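Local coordinates for protein open reading frame 2 (Aeromonas sobria, PDB 3WQB) that probably acts as a dedicated chaperone for a secreted serine protease, covering the enzyme with an open sheet face much as a subtilisin propeptide does, at residues I32-G36 and V136-L140; G82-A88 and G110-A116. All blocks are in the same frame, centred on the assembly; numbering follows the deposited sequence.

Contact 1: residues I32-G36 and V136-L140; sequences IEVNG and VQIEL
Asn35 sets its side-chain amide against the backbone of Ile138 and uses both ends of it. Its OD1 accepts the N-H of Ile138 at 2.9 Å, with the donor tilted 20° from the carbonyl plane. In return, Asn35 ND2 reaches Ile138 O, also at 2.9 Å and in the plane of that carbonyl, on a lone pair; the N-H points nearly straight at it (163°). With CG beside the backbone N (chi1 -55°), the carboxamide is carried across to the strand, and two opposed bonds fix its rotation. Asparagine suits the place because one short flat group offers a donor and an acceptor at the spacing of a single residue's N-H and C=O. Asn35 and Gly36, both with positive phi, form the type I' turn of the hairpin 31-34/37-40, and the turn docks on the strand 136-141 of a ferredoxin-like sheet. Gln137 pairs its backbone with Leu85, and Glu139 with Thr83 and Ser81, while the N-H and C=O of Ile138 face the hairpin. Beside the amide, Val34 brings CG1 to 4.0 Å from Ile138 CD1, the two side chains meeting at about a right angle. Leu140, crossing Val34 obliquely, brings CD1 to 4.1 Å from Val34 CG1. The Gln137 side chain crosses that of Asn35 at about a right angle, and its OE1 bonds to the backbone of the other protein in the assembly.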
loop_
_atom_site.group_PDB
_atom_site.type_symbol
_atom_site.label_atom_id
_atom_site.label_comp_id
_atom_site.label_asym_id
_atom_site.label_seq_id
_atom_site.Cartn_x
_atom_site.Cartn_y
_atom_site.Cartn_z
ATOM N N ILE B 32 28.804 0.554 10.603
ATOM C CA ILE B 32 28.333 0.180 11.929
ATOM C C ILE B 32 27.162 -0.795 11.794
ATOM O O ILE B 32 26.289 -0.614 10.940
ATOM C CB ILE B 32 28.002 1.447 12.790
ATOM C CG1 ILE B 32 28.194 1.178 14.292
ATOM C CG2 ILE B 32 26.639 2.072 12.407
ATOM C CD1 ILE B 32 27.041 0.511 14.997
ATOM N N GLU B 33 27.172 -1.845 12.614
ATOM C CA GLU B 33 26.118 -2.856 12.596
ATOM C C GLU B 33 25.019 -2.508 13.590
ATOM O O GLU B 33 25.275 -2.374 14.787
ATOM C CB GLU B 33 26.682 -4.250 12.906
ATOM C CG GLU B 33 27.745 -4.744 11.925
ATOM C CD GLU B 33 27.216 -4.931 10.513
ATOM O OE1 GLU B 33 27.851 -4.407 9.573
ATOM O OE2 GLU B 33 26.170 -5.599 10.343
ATOM N N VAL B 34 23.798 -2.346 13.083
ATOM C CA VAL B 34 22.632 -2.077 13.929
ATOM C C VAL B 34 21.475 -2.941 13.447
ATOM O O VAL B 34 21.166 -2.957 12.256
ATOM C CB VAL B 34 22.191 -0.587 13.881
ATOM C CG1 VAL B 34 21.164 -0.295 14.980
ATOM C CG2 VAL B 34 23.383 0.356 14.006
ATOM N N ASN B 35 20.839 -3.647 14.382
ATOM C CA ASN B 35 19.699 -4.525 14.085
ATOM C C ASN B 35 19.980 -5.555 12.985
ATOM O O ASN B 35 19.104 -5.863 12.172
ATOM C CB ASN B 35 18.445 -3.715 13.725
ATOM C CG ASN B 35 18.069 -2.698 14.787
ATOM O OD1 ASN B 35 18.201 -2.942 15.987
ATOM N ND2 ASN B 35 17.583 -1.546 14.340
ATOM N N GLY B 36 21.208 -6.065 12.959
ATOM C CA GLY B 36 21.615 -7.064 11.971
ATOM C C GLY B 36 21.856 -6.527 10.569
ATOM O O GLY B 36 21.892 -7.299 9.606
ATOM N N VAL B 136 15.534 -7.876 20.421
ATOM C CA VAL B 136 15.553 -6.427 20.621
ATOM C C VAL B 136 15.778 -5.700 19.292
ATOM O O VAL B 136 16.504 -6.182 18.428
ATOM C CB VAL B 136 16.632 -6.021 21.677
ATOM C CG1 VAL B 136 18.021 -6.537 21.287
ATOM C CG2 VAL B 136 16.667 -4.511 21.902
ATOM N N GLN B 137 15.143 -4.540 19.139
ATOM C CA GLN B 137 15.365 -3.683 17.984
ATOM C C GLN B 137 15.558 -2.248 18.459
ATOM O O GLN B 137 14.725 -1.708 19.193
ATOM C CB GLN B 137 14.189 -3.773 16.994
ATOM C CG GLN B 137 14.358 -2.946 15.707
ATOM C CD GLN B 137 13.103 -2.931 14.843
ATOM O OE1 GLN B 137 12.000 -3.139 15.334
ATOM N NE2 GLN B 137 13.272 -2.694 13.547
ATOM N N ILE B 138 16.676 -1.651 18.066
ATOM C CA ILE B 138 16.915 -0.231 18.306
ATOM C C ILE B 138 16.109 0.561 17.284
ATOM O O ILE B 138 16.267 0.360 16.076
ATOM C CB ILE B 138 18.417 0.119 18.167
ATOM C CG1 ILE B 138 19.236 -0.676 19.190
ATOM C CG2 ILE B 138 18.638 1.621 18.345
ATOM C CD1 ILE B 138 20.734 -0.696 18.939
ATOM N N GLU B 139 15.225 1.436 17.757
ATOM C CA GLU B 139 14.422 2.227 16.824
ATOM C C GLU B 139 15.255 3.262 16.073
ATOM O O GLU B 139 15.918 4.111 16.677
ATOM C CB GLU B 139 13.237 2.910 17.502
ATOM C CG GLU B 139 12.490 3.825 16.532
ATOM C CD GLU B 139 11.220 4.396 17.096
ATOM O OE1 GLU B 139 11.244 4.948 18.212
ATOM O OE2 GLU B 139 10.199 4.321 16.392
ATOM N N LEU B 140 15.205 3.170 14.753
ATOM C CA LEU B 140 15.851 4.127 13.872
ATOM C C LEU B 140 14.753 4.869 13.124
ATOM O O LEU B 140 14.111 4.314 12.224
ATOM C CB LEU B 140 16.813 3.419 12.914
ATOM C CG LEU B 140 17.890 2.540 13.573
ATOM C CD1 LEU B 140 18.723 1.806 12.520
ATOM C CD2 LEU B 140 18.791 3.338 14.527
#

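Contact 2: residues G82-A88 and G110-A116; sequences GTLLVEA and GIALLEA
Leu85 lies alongside Leu113, both pointing the same way, and its CD2 presses to 3.5 Å from Leu113 CG. They sit on adjacent central strands of a ferredoxin-like sheet, 83-87 and 111-116, which run antiparallel. Leu84-Leu114 and Val86-Ala112 are its hydrogen-bonded pairs; Leu84 N to Leu114 O, at 2.7 Å, is nearly straight. Alternation sends Leu84, Val86, Ala112 and Leu114 to the face covered by helices 90-98 and 122-131. There Val86, with CG2 beside its backbone N, touches Leu114 CD1 at 3.8 Å, while the small Ala112 admits Ala93 of the first helix. The opposite face, with Leu85, Ile111 and Leu113, packs against the other protein of the assembly, a basic side chain of which forms a salt bridge with Glu87 OE2. Leu85 CB also rests 4.0 Å from Ile111 CG2, so branched aliphatics continue across this face. Gly82, where the chain turns a corner, has backbone angles at which a CB would run into the carbonyl O of the residue before, so the lack of a side chain suits it; its O accepts Ala116 N at 2.8 Å. Glu115 OE1 is held by Arg65 and by a water that donates to it at 2.7 Å, and that same water accepts a hydrogen bond from Thr83 OG1.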
loop_
_atom_site.group_PDB
_atom_site.type_symbol
_atom_site.label_atom_id
_atom_site.label_comp_id
_atom_site.label_asym_id
_atom_site.label_seq_id
_atom_site.Cartn_x
_atom_site.Cartn_y
_atom_site.Cartn_z
ATOM N N GLY B 82 16.144 6.725 20.635
ATOM C CA GLY B 82 16.266 6.494 22.073
ATOM C C GLY B 82 15.412 5.341 22.575
ATOM O O GLY B 82 15.585 4.877 23.707
ATOM N N THR B 83 14.492 4.876 21.730
ATOM C CA THR B 83 13.580 3.784 22.073
ATOM C C THR B 83 14.119 2.434 21.602
ATOM O O THR B 83 14.687 2.324 20.512
ATOM C CB THR B 83 12.163 4.050 21.502
ATOM O OG1 THR B 83 11.620 5.219 22.126
ATOM C CG2 THR B 83 11.212 2.870 21.743
ATOM N N LEU B 84 13.953 1.428 22.458
ATOM C CA LEU B 84 14.239 0.036 22.141
ATOM C C LEU B 84 12.936 -0.742 22.147
ATOM O O LEU B 84 12.131 -0.607 23.076
ATOM C CB LEU B 84 15.181 -0.575 23.188
ATOM C CG LEU B 84 16.564 0.040 23.387
ATOM C CD1 LEU B 84 17.033 -0.187 24.811
ATOM C CD2 LEU B 84 17.556 -0.541 22.415
ATOM N N LEU B 85 12.724 -1.545 21.110
ATOM C CA LEU B 85 11.613 -2.503 21.091
ATOM C C LEU B 85 12.144 -3.833 21.590
ATOM O O LEU B 85 13.187 -4.299 21.135
ATOM C CB LEU B 85 11.031 -2.675 19.686
ATOM C CG LEU B 85 10.541 -1.458 18.895
ATOM C CD1 LEU B 85 9.670 -1.946 17.756
ATOM C CD2 LEU B 85 9.786 -0.437 19.725
ATOM N N VAL B 86 11.428 -4.429 22.536
ATOM C CA VAL B 86 11.835 -5.685 23.155
ATOM C C VAL B 86 10.657 -6.656 23.136
ATOM O O VAL B 86 9.552 -6.302 23.554
ATOM C CB VAL B 86 12.318 -5.445 24.616
ATOM C CG1 VAL B 86 12.479 -6.748 25.380
ATOM C CG2 VAL B 86 13.627 -4.683 24.619
ATOM N N GLU B 87 10.886 -7.870 22.640
ATOM C CA GLU B 87 9.848 -8.897 22.673
ATOM C C GLU B 87 9.840 -9.602 24.029
ATOM O O GLU B 87 10.639 -10.505 24.287
ATOM C CB GLU B 87 9.992 -9.893 21.523
ATOM C CG GLU B 87 8.767 -10.787 21.361
ATOM C CD GLU B 87 8.710 -11.499 20.026
ATOM O OE1 GLU B 87 9.772 -11.697 19.396
ATOM O OE2 GLU B 87 7.590 -11.870 19.612
ATOM N N ALA B 88 8.940 -9.151 24.893
ATOM C CA ALA B 88 8.783 -9.691 26.237
ATOM C C ALA B 88 7.416 -9.268 26.743
ATOM O O ALA B 88 6.890 -8.231 26.330
ATOM C CB ALA B 88 9.868 -9.149 27.157
ATOM N N GLY B 110 2.765 -7.922 22.685
ATOM C CA GLY B 110 3.886 -8.636 23.297
ATOM C C GLY B 110 5.238 -7.984 23.048
ATOM O O GLY B 110 6.287 -8.581 23.296
ATOM N N ILE B 111 5.211 -6.754 22.552
ATOM C CA ILE B 111 6.434 -6.011 22.289
ATOM C C ILE B 111 6.426 -4.696 23.064
ATOM O O ILE B 111 5.519 -3.879 22.921
ATOM C CB ILE B 111 6.644 -5.809 20.767
ATOM C CG1 ILE B 111 6.901 -7.170 20.097
ATOM C CG2 ILE B 111 7.787 -4.817 20.498
ATOM C CD1 ILE B 111 6.678 -7.179 18.590
ATOM N N ALA B 112 7.430 -4.522 23.917
ATOM C CA ALA B 112 7.519 -3.354 24.764
ATOM C C ALA B 112 8.427 -2.292 24.160
ATOM O O ALA B 112 9.409 -2.611 23.491
ATOM C CB ALA B 112 8.019 -3.746 26.146
ATOM N N LEU B 113 8.069 -1.039 24.411
ATOM C CA LEU B 113 8.886 0.112 24.072
ATOM C C LEU B 113 9.564 0.605 25.343
ATOM O O LEU B 113 8.894 0.977 26.317
ATOM C CB LEU B 113 8.029 1.226 23.463
ATOM C CG LEU B 113 7.590 1.097 22.000
ATOM C CD1 LEU B 113 6.666 -0.093 21.750
ATOM C CD2 LEU B 113 6.923 2.378 21.551
ATOM N N LEU B 114 10.890 0.563 25.339
ATOM C CA LEU B 114 11.697 1.029 26.460
ATOM C C LEU B 114 12.528 2.215 26.000
ATOM O O LEU B 114 13.083 2.210 24.900
ATOM C CB LEU B 114 12.604 -0.095 26.977
ATOM C CG LEU B 114 12.018 -1.495 27.205
ATOM C CD1 LEU B 114 13.123 -2.447 27.641
ATOM C CD2 LEU B 114 10.874 -1.504 28.223
ATOM N N GLU B 115 12.604 3.247 26.831
ATOM C CA GLU B 115 13.362 4.432 26.458
ATOM C C GLU B 115 14.672 4.513 27.231
ATOM O O GLU B 115 14.714 4.276 28.442
ATOM C CB GLU B 115 12.525 5.697 26.643
ATOM C CG GLU B 115 13.064 6.912 25.887
ATOM C CD GLU B 115 12.082 8.074 25.839
ATOM O OE1 GLU B 115 12.070 8.793 24.818
ATOM O OE2 GLU B 115 11.319 8.267 26.812
ATOM N N ALA B 116 15.741 4.826 26.506
ATOM C CA ALA B 116 17.056 4.985 27.104
ATOM C C ALA B 116 17.208 6.389 27.666
ATOM O O ALA B 116 16.696 7.360 27.100
ATOM C CB ALA B 116 18.143 4.688 26.087
HETATM O O HOH W 1 12.668 7.695 22.399
#

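How the contacts relate
From the N terminus the chain first makes the hairpin 31-34/37-40, whose turn meets strand 136-141 about a hundred residues later. The chain then runs through strands 68-69 and 78-81, turns a corner at Gly82 and enters strand 83-87. Helix 90-98 and strand 102-108 follow before 111-116 returns beside 83-87, and contact 2 closes this inner loop. Helix 122-131 then leads to strand 136-141, where contact 1 closes the outer loop, so contact 2 is nested within it. The two meet because 136-141 and 83-87 are neighbours: Gln137 O and Leu85 N are 2.8 Å apart, probably hydrogen-bonded. Together they tie the N-terminal hairpin to the sheet's centre.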